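PDB 5XOM: glycosaminoglycan xylosylkinase from Hydra vulgaris, which probably phosphorylates xylose in the linkage region of glycosaminoglycans, as a secretory-pathway kinase of the Fam20 family. Local coordinates for residues D51-M56 with Q104-V109; F147-P152 with V292-N297; E216-L221 with E282-E287. All blocks are in the same frame, centred on the assembly; numbering follows the deposited sequence.

In the fold
The three contacts show how chemistry follows depth in one kinase fold. Contact 2 is the core: its centre lies about 6 Å from the centre of the chain, and nearly all its touching residues are buried, R149 salt-bridged to D265 and the H294 ring nitrogens hydrogen-bonded to D142 and T266. Contacts 1 and 3, about 18 and 17 Å out, are partly buried. The first joins the helix 49-56 to the five-stranded sheet through glutamine amides and rings; the third is strand pairing at the edge of the three-stranded sheet, close to a glycan. Contact 2 touches both: P152 packs on W53 of contact 1, and I293 meets E282 of contact 3 main chain to main chain.

Contact 1: residues D51-M56 with Q104-V109; sequences DVWHDM and QIQNVV
Q106 reaches from its strand to two aromatic side chains, W53 and H54, one helical turn presenting both. With its CG anti to the backbone N (chi1 176°), the glutamine leaves CB heading for the helix 49-56, then bends at chi2. CD comes to 4.0 Å from CD1 of W53. At the tip the two amide atoms do different work. OE1 lies at the edge of both rings and in the plane of each, 3.5 Å from CD1 of W53 and 3.4 Å from NE2 of H54, the latter a weak hydrogen bond donated by the imidazole at 150°. NE2 turns back to its own strand and donates to O of N107 (3.0 Å, nearly straight at 167°), which fixes the flip of the amide. The strand 106-112 is the middle one of the five-stranded antiparallel sheet, which fits the N-lobe of a kinase-like fold; here a helix from the start of the modelled chain is laid beside it. W53 spends its own NE1 on the backbone O of W213 and packs on L212 of the adjoining strand, whereas V52, on another side of the helix, meets V68 of the second subunit. An alanine in place of Q106 is likely to leave NE2 of H54 without the acceptor of its weak hydrogen bond and open a gap beside the edge of W53. Two residues earlier in the chain, Q104 approaches from the loop before the strand, its amide plane inclined to the H54 ring. Its NE2 sits over one face of the imidazole, off toward the rim, and its OE1 is 3.4 Å from CE1 of H54. The same NE2 comes within 2.9 Å of OD1 of D51, yet too poorly aligned for a hydrogen bond.

Contact 2: residues F147-P152 with V292-N297; sequences FYRAPP and VIHLDN
H294 and R149 meet main chain to main chain, the N of H294 donating to the O of R149 over 2.8 Å from well above the carbonyl plane. H294 is the centre of an inverse gamma turn, and this turn lies in the kinase C-terminal family region; D296 and N297, just after the turn, probably stand where other kinases have the start of the DFG motif. The H294 imidazole is held from several sides. CB of R149 covers one face, 4.1 Å from the ring centroid, in a CH-pi contact. The edge of the imidazole is turned to the face of F147 in an offset edge-to-face pair, with planes 88° apart. Both ring nitrogens are engaged elsewhere, ND1 with D142 and NE2 with T266 of helix 259-273.

R149 runs extended from CG to NE, its CG anti to the carbonyl carbon (chi1 -56°). That course carries CD past the O of V292 and brings the guanidinium alongside F147, whose CD1 stands over the centre of one guanidinium face, while NE donates to the O of F147 and NH1 forms a salt bridge with D265. On the other flank CG of P151 packs against CD1 of L295 at 3.8 Å. A water closes the arginine end, accepting from NH1 of R149 at 2.9 Å and donating to the O of V292 at 2.8 Å.

Contact 3: residues E216-L221 with E282-E287; sequences EKWPVL and EYIENE. With NAG (2-acetamido-2-deoxy-beta-D-glucopyranose), chain D.
L221 lies over one face of the Y283 ring, its CB 4.0 Å from the centroid and offset toward the rim in a CH-pi contact, with CD1 reaching on toward the phenol oxygen. The tyrosine CG stands between its backbone N and carbonyl carbon (chi1 64°), a torsion that swings the ring back beneath its strand partner. The same ring makes a cation-pi contact with R259. The second flat group, the W218 indole, carries CG of K217 on one face; CD1 of I284 meets its CE3 obliquely at 4.0 Å, and ND2 of N286 approaches CH2 at 3.3 Å, also obliquely. The OD1 of N286 accepts a hydrogen bond from the backbone N of N288, and its ND2 comes within 3.0 Å of O6 of the protein-attached sugar, so the N286 amide lies between the indole and the sugar.

Two backbone hydrogen bonds, L221 N to Y283 O (3.0 Å) and Y283 N to L221 O (2.9 Å), make L221 and Y283 an antiparallel hydrogen-bonded pair. Beside it, CG1 of V220 presses on CB of E282 at 3.4 Å, and a water donates to the carbonyls of both P219 and Y283. Strand 280-286 is the middle of a three-stranded antiparallel sheet, with 221-224 on one side and 289-292 on the other, the latter joined by backbone bonds of E282 with I293 and I284 with M291, while helix 259-273 supplies R259.

Contact 1: residues D51-M56 with Q104-V109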
loop_
_atom_site.group_PDB
_atom_site.type_symbol
_atom_site.label_atom_id
_atom_site.label_comp_id
_atom_site.label_asym_id
_atom_site.label_seq_id
_atom_site.Cartn_x
_atom_site.Cartn_y
_atom_site.Cartn_z
ATOM N N ASP A 51 -4.138 -8.257 11.700
ATOM C CA ASP A 51 -5.138 -7.266 11.321
ATOM C C ASP A 51 -4.904 -6.762 9.901
ATOM O O ASP A 51 -5.862 -6.496 9.166
ATOM C CB ASP A 51 -5.130 -6.105 12.315
ATOM C CG ASP A 51 -5.712 -6.487 13.667
ATOM O OD1 ASP A 51 -6.702 -7.253 13.707
ATOM O OD2 ASP A 51 -5.180 -6.014 14.691
ATOM N N VAL A 52 -3.637 -6.610 9.503
ATOM C CA VAL A 52 -3.328 -6.256 8.120
ATOM C C VAL A 52 -3.920 -7.283 7.163
ATOM O O VAL A 52 -4.479 -6.929 6.117
ATOM C CB VAL A 52 -1.808 -6.113 7.929
ATOM C CG1 VAL A 52 -1.480 -5.836 6.467
ATOM C CG2 VAL A 52 -1.265 -5.004 8.831
ATOM N N TRP A 53 -3.799 -8.569 7.505
ATOM C CA TRP A 53 -4.366 -9.635 6.682
ATOM C C TRP A 53 -5.886 -9.541 6.630
ATOM O O TRP A 53 -6.487 -9.604 5.551
ATOM C CB TRP A 53 -3.916 -10.995 7.229
ATOM C CG TRP A 53 -4.616 -12.226 6.679
ATOM C CD1 TRP A 53 -5.109 -13.274 7.406
ATOM C CD2 TRP A 53 -4.869 -12.546 5.301
ATOM N NE1 TRP A 53 -5.659 -14.219 6.574
ATOM C CE2 TRP A 53 -5.525 -13.799 5.277
ATOM C CE3 TRP A 53 -4.611 -11.897 4.088
ATOM C CZ2 TRP A 53 -5.920 -14.415 4.088
ATOM C CZ3 TRP A 53 -5.010 -12.508 2.905
ATOM C CH2 TRP A 53 -5.659 -13.756 2.917
ATOM N N HIS A 54 -6.530 -9.380 7.788
ATOM C CA HIS A 54 -7.990 -9.357 7.813
ATOM C C HIS A 54 -8.551 -8.159 7.057
ATOM O O HIS A 54 -9.611 -8.266 6.434
ATOM C CB HIS A 54 -8.496 -9.357 9.256
ATOM C CG HIS A 54 -8.273 -10.650 9.978
ATOM N ND1 HIS A 54 -9.027 -11.033 11.066
ATOM C CD2 HIS A 54 -7.378 -11.646 9.773
ATOM C CE1 HIS A 54 -8.609 -12.209 11.497
ATOM N NE2 HIS A 54 -7.607 -12.603 10.732
ATOM N N ASP A 55 -7.859 -7.020 7.092
ATOM C CA ASP A 55 -8.369 -5.793 6.490
ATOM C C ASP A 55 -8.049 -5.642 5.008
ATOM O O ASP A 55 -8.655 -4.783 4.355
ATOM C CB ASP A 55 -7.818 -4.566 7.222
ATOM C CG ASP A 55 -8.314 -4.461 8.647
ATOM O OD1 ASP A 55 -9.388 -5.025 8.955
ATOM O OD2 ASP A 55 -7.626 -3.804 9.455
ATOM N N MET A 56 -7.118 -6.418 4.454
ATOM C CA MET A 56 -6.762 -6.209 3.057
ATOM C C MET A 56 -7.680 -6.949 2.092
ATOM O O MET A 56 -7.687 -6.623 0.901
ATOM C CB MET A 56 -5.295 -6.609 2.794
ATOM C CG MET A 56 -5.025 -8.101 2.637
ATOM S SD MET A 56 -3.350 -8.472 2.026
ATOM C CE MET A 56 -2.316 -7.688 3.264
ATOM N N GLN A 104 -4.811 -12.032 18.431
ATOM C CA GLN A 104 -5.736 -13.082 18.037
ATOM C C GLN A 104 -4.936 -14.213 17.396
ATOM O O GLN A 104 -3.848 -13.992 16.856
ATOM C CB GLN A 104 -6.785 -12.539 17.066
ATOM C CG GLN A 104 -6.172 -11.579 16.049
ATOM C CD GLN A 104 -7.149 -11.094 14.993
ATOM O OE1 GLN A 104 -8.257 -11.616 14.858
ATOM N NE2 GLN A 104 -6.741 -10.069 14.245
ATOM N N ILE A 105 -5.467 -15.427 17.468
ATOM C CA ILE A 105 -4.791 -16.586 16.893
ATOM C C ILE A 105 -5.006 -16.601 15.385
ATOM O O ILE A 105 -6.106 -16.319 14.899
ATOM C CB ILE A 105 -5.309 -17.882 17.547
ATOM C CG1 ILE A 105 -4.965 -17.900 19.040
ATOM C CG2 ILE A 105 -4.741 -19.100 16.857
ATOM C CD1 ILE A 105 -3.478 -17.850 19.332
ATOM N N GLN A 106 -3.953 -16.923 14.632
ATOM C CA GLN A 106 -4.030 -17.025 13.179
ATOM C C GLN A 106 -3.639 -18.430 12.743
ATOM O O GLN A 106 -2.499 -18.855 12.956
ATOM C CB GLN A 106 -3.134 -15.990 12.500
ATOM C CG GLN A 106 -3.112 -16.121 10.988
ATOM C CD GLN A 106 -4.472 -15.852 10.366
ATOM O OE1 GLN A 106 -5.045 -14.777 10.535
ATOM N NE2 GLN A 106 -4.999 -16.835 9.653
ATOM N N ASN A 107 -4.570 -19.136 12.110
ATOM C CA ASN A 107 -4.320 -20.489 11.636
ATOM C C ASN A 107 -3.664 -20.489 10.257
ATOM O O ASN A 107 -3.895 -19.598 9.432
ATOM C CB ASN A 107 -5.618 -21.289 11.604
ATOM C CG ASN A 107 -6.079 -21.679 12.989
ATOM O OD1 ASN A 107 -5.347 -21.517 13.965
ATOM N ND2 ASN A 107 -7.296 -22.194 13.086
ATOM N N VAL A 108 -2.809 -21.494 10.029
ATOM C CA VAL A 108 -2.200 -21.746 8.728
ATOM C C VAL A 108 -2.274 -23.235 8.416
ATOM O O VAL A 108 -2.321 -24.080 9.315
ATOM C CB VAL A 108 -0.729 -21.265 8.649
ATOM C CG1 VAL A 108 -0.649 -19.748 8.775
ATOM C CG2 VAL A 108 0.138 -21.958 9.705
ATOM N N VAL A 109 -2.324 -23.545 7.126
ATOM C CA VAL A 109 -2.054 -24.892 6.638
ATOM C C VAL A 109 -0.545 -25.064 6.523
ATOM O O VAL A 109 0.158 -24.154 6.067
ATOM C CB VAL A 109 -2.748 -25.121 5.281
ATOM C CG1 VAL A 109 -2.374 -26.488 4.701
ATOM C CG2 VAL A 109 -4.257 -24.967 5.408
#

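Contact 2: residues F147-P152 with V292-N297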
loop_
_atom_site.group_PDB
_atom_site.type_symbol
_atom_site.label_atom_id
_atom_site.label_comp_id
_atom_site.label_asym_id
_atom_site.label_seq_id
_atom_site.Cartn_x
_atom_site.Cartn_y
_atom_site.Cartn_z
ATOM N N PHE A 147 -3.270 -10.999 -10.442
ATOM C CA PHE A 147 -4.530 -11.647 -10.088
ATOM C C PHE A 147 -4.925 -11.335 -8.645
ATOM O O PHE A 147 -6.089 -11.036 -8.367
ATOM C CB PHE A 147 -4.431 -13.160 -10.306
ATOM C CG PHE A 147 -4.418 -13.571 -11.751
ATOM C CD1 PHE A 147 -5.343 -13.055 -12.644
ATOM C CD2 PHE A 147 -3.481 -14.476 -12.219
ATOM C CE1 PHE A 147 -5.336 -13.434 -13.978
ATOM C CE2 PHE A 147 -3.471 -14.863 -13.551
ATOM C CZ PHE A 147 -4.400 -14.337 -14.430
ATOM N N TYR A 148 -3.968 -11.416 -7.716
ATOM C CA TYR A 148 -4.184 -11.117 -6.297
ATOM C C TYR A 148 -5.305 -11.970 -5.688
ATOM O O TYR A 148 -6.089 -11.500 -4.863
ATOM C CB TYR A 148 -4.446 -9.618 -6.080
ATOM C CG TYR A 148 -3.270 -8.740 -6.496
ATOM C CD1 TYR A 148 -2.092 -8.727 -5.754
ATOM C CD2 TYR A 148 -3.333 -7.939 -7.632
ATOM C CE1 TYR A 148 -1.013 -7.948 -6.131
ATOM C CE2 TYR A 148 -2.254 -7.151 -8.016
ATOM C CZ TYR A 148 -1.101 -7.161 -7.263
ATOM O OH TYR A 148 -0.029 -6.388 -7.646
ATOM N N ARG A 149 -5.357 -13.251 -6.064
ATOM C CA ARG A 149 -6.391 -14.182 -5.621
ATOM C C ARG A 149 -5.863 -15.338 -4.792
ATOM O O ARG A 149 -6.608 -16.304 -4.565
ATOM C CB ARG A 149 -7.130 -14.751 -6.822
ATOM C CG ARG A 149 -7.680 -13.677 -7.641
ATOM C CD ARG A 149 -8.232 -14.107 -8.960
ATOM N NE ARG A 149 -8.268 -12.891 -9.746
ATOM C CZ ARG A 149 -8.737 -12.782 -10.969
ATOM N NH1 ARG A 149 -9.269 -13.821 -11.622
ATOM N NH2 ARG A 149 -8.694 -11.592 -11.547
ATOM N N ALA A 150 -4.596 -15.302 -4.399
ATOM C CA ALA A 150 -3.979 -16.383 -3.650
ATOM C C ALA A 150 -3.664 -15.934 -2.229
ATOM O O ALA A 150 -3.123 -14.838 -2.045
ATOM C CB ALA A 150 -2.691 -16.845 -4.343
ATOM N N PRO A 151 -3.993 -16.738 -1.219
ATOM C CA PRO A 151 -3.648 -16.406 0.157
ATOM C C PRO A 151 -2.083 -16.402 0.343
ATOM O O PRO A 151 -1.406 -17.158 -0.342
ATOM C CB PRO A 151 -4.286 -17.507 0.999
ATOM C CG PRO A 151 -5.016 -18.387 0.070
ATOM C CD PRO A 151 -4.704 -18.027 -1.336
ATOM N N PRO A 152 -1.609 -15.556 1.231
ATOM C CA PRO A 152 -0.143 -15.510 1.480
ATOM C C PRO A 152 0.448 -16.863 1.868
ATOM O O PRO A 152 -0.130 -17.628 2.644
ATOM C CB PRO A 152 -0.023 -14.497 2.626
ATOM C CG PRO A 152 -1.211 -13.593 2.467
ATOM C CD PRO A 152 -2.294 -14.346 1.715
ATOM N N VAL A 292 -13.466 -16.433 -7.986
ATOM C CA VAL A 292 -12.773 -17.708 -7.825
ATOM C C VAL A 292 -11.360 -17.440 -7.325
ATOM O O VAL A 292 -10.632 -16.611 -7.887
ATOM C CB VAL A 292 -12.751 -18.480 -9.153
ATOM C CG1 VAL A 292 -12.043 -19.834 -8.993
ATOM C CG2 VAL A 292 -14.161 -18.640 -9.702
ATOM N N ILE A 293 -10.968 -18.121 -6.242
ATOM C CA ILE A 293 -9.690 -17.846 -5.599
ATOM C C ILE A 293 -8.715 -18.962 -5.934
ATOM O O ILE A 293 -9.099 -20.103 -6.213
ATOM C CB ILE A 293 -9.817 -17.659 -4.071
ATOM C CG1 ILE A 293 -10.452 -18.885 -3.411
ATOM C CG2 ILE A 293 -10.594 -16.396 -3.743
ATOM C CD1 ILE A 293 -10.462 -18.807 -1.899
ATOM N N HIS A 294 -7.428 -18.617 -5.905
ATOM C CA HIS A 294 -6.344 -19.556 -6.192
ATOM C C HIS A 294 -5.903 -20.185 -4.879
ATOM O O HIS A 294 -4.864 -19.863 -4.293
ATOM C CB HIS A 294 -5.204 -18.858 -6.902
ATOM C CG HIS A 294 -5.612 -18.299 -8.257
ATOM N ND1 HIS A 294 -4.912 -17.266 -8.883
ATOM C CD2 HIS A 294 -6.634 -18.647 -9.084
ATOM C CE1 HIS A 294 -5.496 -17.008 -10.032
ATOM N NE2 HIS A 294 -6.534 -17.827 -10.169
ATOM N N LEU A 295 -6.719 -21.120 -4.408
ATOM C CA LEU A 295 -6.488 -21.809 -3.145
ATOM C C LEU A 295 -6.104 -23.259 -3.436
ATOM O O LEU A 295 -6.681 -23.896 -4.326
ATOM C CB LEU A 295 -7.736 -21.706 -2.261
ATOM C CG LEU A 295 -7.754 -22.432 -0.929
ATOM C CD1 LEU A 295 -6.640 -21.862 -0.079
ATOM C CD2 LEU A 295 -9.103 -22.181 -0.265
ATOM N N ASP A 296 -5.094 -23.749 -2.715
ATOM C CA ASP A 296 -4.480 -25.055 -2.938
ATOM C C ASP A 296 -3.901 -25.153 -4.346
ATOM O O ASP A 296 -4.516 -25.732 -5.249
ATOM C CB ASP A 296 -5.483 -26.191 -2.700
ATOM C CG ASP A 296 -4.839 -27.580 -2.767
ATOM O OD1 ASP A 296 -5.514 -28.561 -2.379
ATOM O OD2 ASP A 296 -3.664 -27.706 -3.191
ATOM N N ASN A 297 -2.704 -24.606 -4.536
ATOM C CA ASN A 297 -2.034 -24.610 -5.829
ATOM C C ASN A 297 -0.834 -25.550 -5.850
ATOM O O ASN A 297 0.047 -25.402 -6.703
ATOM C CB ASN A 297 -1.604 -23.190 -6.202
ATOM C CG ASN A 297 -2.724 -22.180 -6.043
ATOM O OD1 ASN A 297 -3.834 -22.388 -6.532
ATOM N ND2 ASN A 297 -2.439 -21.073 -5.351
HETATM O O HOH W 1 -10.357 -16.376 -10.680
#

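Contact 3: residues E216-L221 with E282-E287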
loop_
_atom_site.group_PDB
_atom_site.type_symbol
_atom_site.label_atom_id
_atom_site.label_comp_id
_atom_site.label_asym_id
_atom_site.label_seq_id
_atom_site.Cartn_x
_atom_site.Cartn_y
_atom_site.Cartn_z
ATOM N N GLU A 216 -12.876 -15.733 9.045
ATOM C CA GLU A 216 -14.231 -16.277 9.064
ATOM C C GLU A 216 -15.208 -15.406 8.286
ATOM O O GLU A 216 -16.191 -15.915 7.735
ATOM C CB GLU A 216 -14.706 -16.439 10.506
ATOM C CG GLU A 216 -14.735 -17.875 10.987
ATOM C CD GLU A 216 -15.177 -17.989 12.431
ATOM O OE1 GLU A 216 -14.737 -18.941 13.114
ATOM O OE2 GLU A 216 -15.958 -17.123 12.884
ATOM N N LYS A 217 -14.958 -14.097 8.238
ATOM C CA LYS A 217 -15.802 -13.176 7.480
ATOM C C LYS A 217 -15.868 -13.529 5.993
ATOM O O LYS A 217 -16.790 -13.083 5.301
ATOM C CB LYS A 217 -15.292 -11.745 7.713
ATOM C CG LYS A 217 -15.767 -10.673 6.748
ATOM C CD LYS A 217 -15.315 -9.307 7.242
ATOM C CE LYS A 217 -15.334 -8.249 6.156
ATOM N NZ LYS A 217 -14.062 -7.470 6.163
ATOM N N TRP A 218 -14.942 -14.348 5.495
ATOM C CA TRP A 218 -14.863 -14.699 4.079
ATOM C C TRP A 218 -15.004 -16.206 3.906
ATOM O O TRP A 218 -14.018 -16.909 3.644
ATOM C CB TRP A 218 -13.552 -14.208 3.473
ATOM C CG TRP A 218 -13.450 -12.731 3.487
ATOM C CD1 TRP A 218 -12.759 -11.959 4.377
ATOM C CD2 TRP A 218 -14.090 -11.827 2.579
ATOM N NE1 TRP A 218 -12.915 -10.626 4.066
ATOM C CE2 TRP A 218 -13.728 -10.520 2.966
ATOM C CE3 TRP A 218 -14.920 -11.998 1.466
ATOM C CZ2 TRP A 218 -14.171 -9.392 2.281
ATOM C CZ3 TRP A 218 -15.362 -10.876 0.790
ATOM C CH2 TRP A 218 -14.988 -9.589 1.199
ATOM N N PRO A 219 -16.215 -16.737 4.053
ATOM C CA PRO A 219 -16.417 -18.169 3.823
ATOM C C PRO A 219 -16.222 -18.527 2.357
ATOM O O PRO A 219 -16.447 -17.717 1.453
ATOM C CB PRO A 219 -17.866 -18.400 4.269
ATOM C CG PRO A 219 -18.519 -17.076 4.091
ATOM C CD PRO A 219 -17.469 -16.051 4.408
ATOM N N VAL A 220 -15.793 -19.762 2.130
ATOM C CA VAL A 220 -15.446 -20.255 0.805
ATOM C C VAL A 220 -16.471 -21.301 0.390
ATOM O O VAL A 220 -16.792 -22.207 1.169
ATOM C CB VAL A 220 -14.020 -20.832 0.790
ATOM C CG1 VAL A 220 -13.771 -21.590 -0.482
ATOM C CG2 VAL A 220 -13.004 -19.710 0.941
ATOM N N LEU A 221 -16.990 -21.171 -0.829
ATOM C CA LEU A 221 -17.912 -22.140 -1.406
ATOM C C LEU A 221 -17.234 -22.873 -2.557
ATOM O O LEU A 221 -16.438 -22.287 -3.296
ATOM C CB LEU A 221 -19.196 -21.463 -1.893
ATOM C CG LEU A 221 -20.097 -20.902 -0.789
ATOM C CD1 LEU A 221 -21.237 -20.099 -1.385
ATOM C CD2 LEU A 221 -20.635 -22.036 0.088
ATOM N N GLU A 282 -13.058 -23.043 -5.917
ATOM C CA GLU A 282 -13.573 -22.407 -4.715
ATOM C C GLU A 282 -13.638 -20.901 -4.929
ATOM O O GLU A 282 -12.815 -20.327 -5.648
ATOM C CB GLU A 282 -12.696 -22.747 -3.501
ATOM C CG GLU A 282 -12.786 -24.210 -3.080
ATOM C CD GLU A 282 -11.726 -24.611 -2.067
ATOM O OE1 GLU A 282 -12.079 -24.822 -0.887
ATOM O OE2 GLU A 282 -10.539 -24.721 -2.448
ATOM N N TYR A 283 -14.624 -20.265 -4.296
ATOM C CA TYR A 283 -14.850 -18.844 -4.511
ATOM C C TYR A 283 -15.366 -18.189 -3.238
ATOM O O TYR A 283 -15.948 -18.850 -2.373
ATOM C CB TYR A 283 -15.819 -18.603 -5.677
ATOM C CG TYR A 283 -17.230 -19.127 -5.486
ATOM C CD1 TYR A 283 -17.554 -20.444 -5.796
ATOM C CD2 TYR A 283 -18.246 -18.291 -5.040
ATOM C CE1 TYR A 283 -18.856 -20.920 -5.641
ATOM C CE2 TYR A 283 -19.550 -18.756 -4.884
ATOM C CZ TYR A 283 -19.847 -20.069 -5.185
ATOM O OH TYR A 283 -21.137 -20.526 -5.027
ATOM N N ILE A 284 -15.113 -16.885 -3.120
ATOM C CA ILE A 284 -15.680 -16.062 -2.062
ATOM C C ILE A 284 -16.828 -15.263 -2.661
ATOM O O ILE A 284 -16.939 -15.105 -3.880
ATOM C CB ILE A 284 -14.632 -15.125 -1.413
ATOM C CG1 ILE A 284 -13.999 -14.212 -2.467
ATOM C CG2 ILE A 284 -13.571 -15.938 -0.673
ATOM C CD1 ILE A 284 -13.060 -13.151 -1.889
ATOM N N GLU A 285 -17.703 -14.751 -1.798
ATOM C CA GLU A 285 -18.894 -14.066 -2.287
ATOM C C GLU A 285 -19.480 -13.201 -1.180
ATOM O O GLU A 285 -19.511 -13.607 -0.015
ATOM C CB GLU A 285 -19.928 -15.077 -2.799
ATOM C CG GLU A 285 -21.159 -14.451 -3.441
ATOM C CD GLU A 285 -22.040 -15.492 -4.108
ATOM O OE1 GLU A 285 -22.575 -16.351 -3.388
ATOM O OE2 GLU A 285 -22.198 -15.456 -5.346
ATOM N N ASN A 286 -19.919 -12.004 -1.548
ATOM C CA ASN A 286 -20.702 -11.151 -0.662
ATOM C C ASN A 286 -21.670 -10.342 -1.524
ATOM O O ASN A 286 -21.949 -10.704 -2.672
ATOM C CB ASN A 286 -19.781 -10.294 0.227
ATOM C CG ASN A 286 -18.961 -9.283 -0.558
ATOM O OD1 ASN A 286 -19.217 -9.014 -1.734
ATOM N ND2 ASN A 286 -17.971 -8.705 0.103
ATOM N N GLU A 287 -22.198 -9.251 -0.969
ATOM C CA GLU A 287 -23.175 -8.450 -1.697
ATOM C C GLU A 287 -22.603 -7.769 -2.941
ATOM O O GLU A 287 -23.376 -7.431 -3.841
ATOM C CB GLU A 287 -23.803 -7.405 -0.769
ATOM C CG GLU A 287 -22.864 -6.286 -0.344
ATOM C CD GLU A 287 -23.460 -5.404 0.738
ATOM O OE1 GLU A 287 -24.548 -5.746 1.250
ATOM O OE2 GLU A 287 -22.844 -4.368 1.072
HETATM C C1 NAG D . -19.074 -3.404 -0.756
HETATM C C2 NAG D . -19.641 -1.996 -0.431
HETATM C C3 NAG D . -19.476 -1.707 1.075
HETATM C C4 NAG D . -19.978 -2.864 1.935
HETATM C C5 NAG D . -19.377 -4.180 1.461
HETATM C C6 NAG D . -19.936 -5.392 2.169
HETATM C C7 NAG D . -19.551 0.217 -1.514
HETATM C C8 NAG D . -18.705 1.177 -2.298
HETATM N N2 NAG D . -18.978 -0.956 -1.207
HETATM O O3 NAG D . -20.144 -0.502 1.436
HETATM O O4 NAG D . -19.594 -2.665 3.291
HETATM O O5 NAG D . -19.679 -4.356 0.077
HETATM O O6 NAG D . -19.536 -6.590 1.516
HETATM O O7 NAG D . -20.705 0.484 -1.187
HETATM O O HOH W 2 -16.977 -15.376 1.140
HETATM O O HOH W 3 -18.530 -18.137 -0.607
#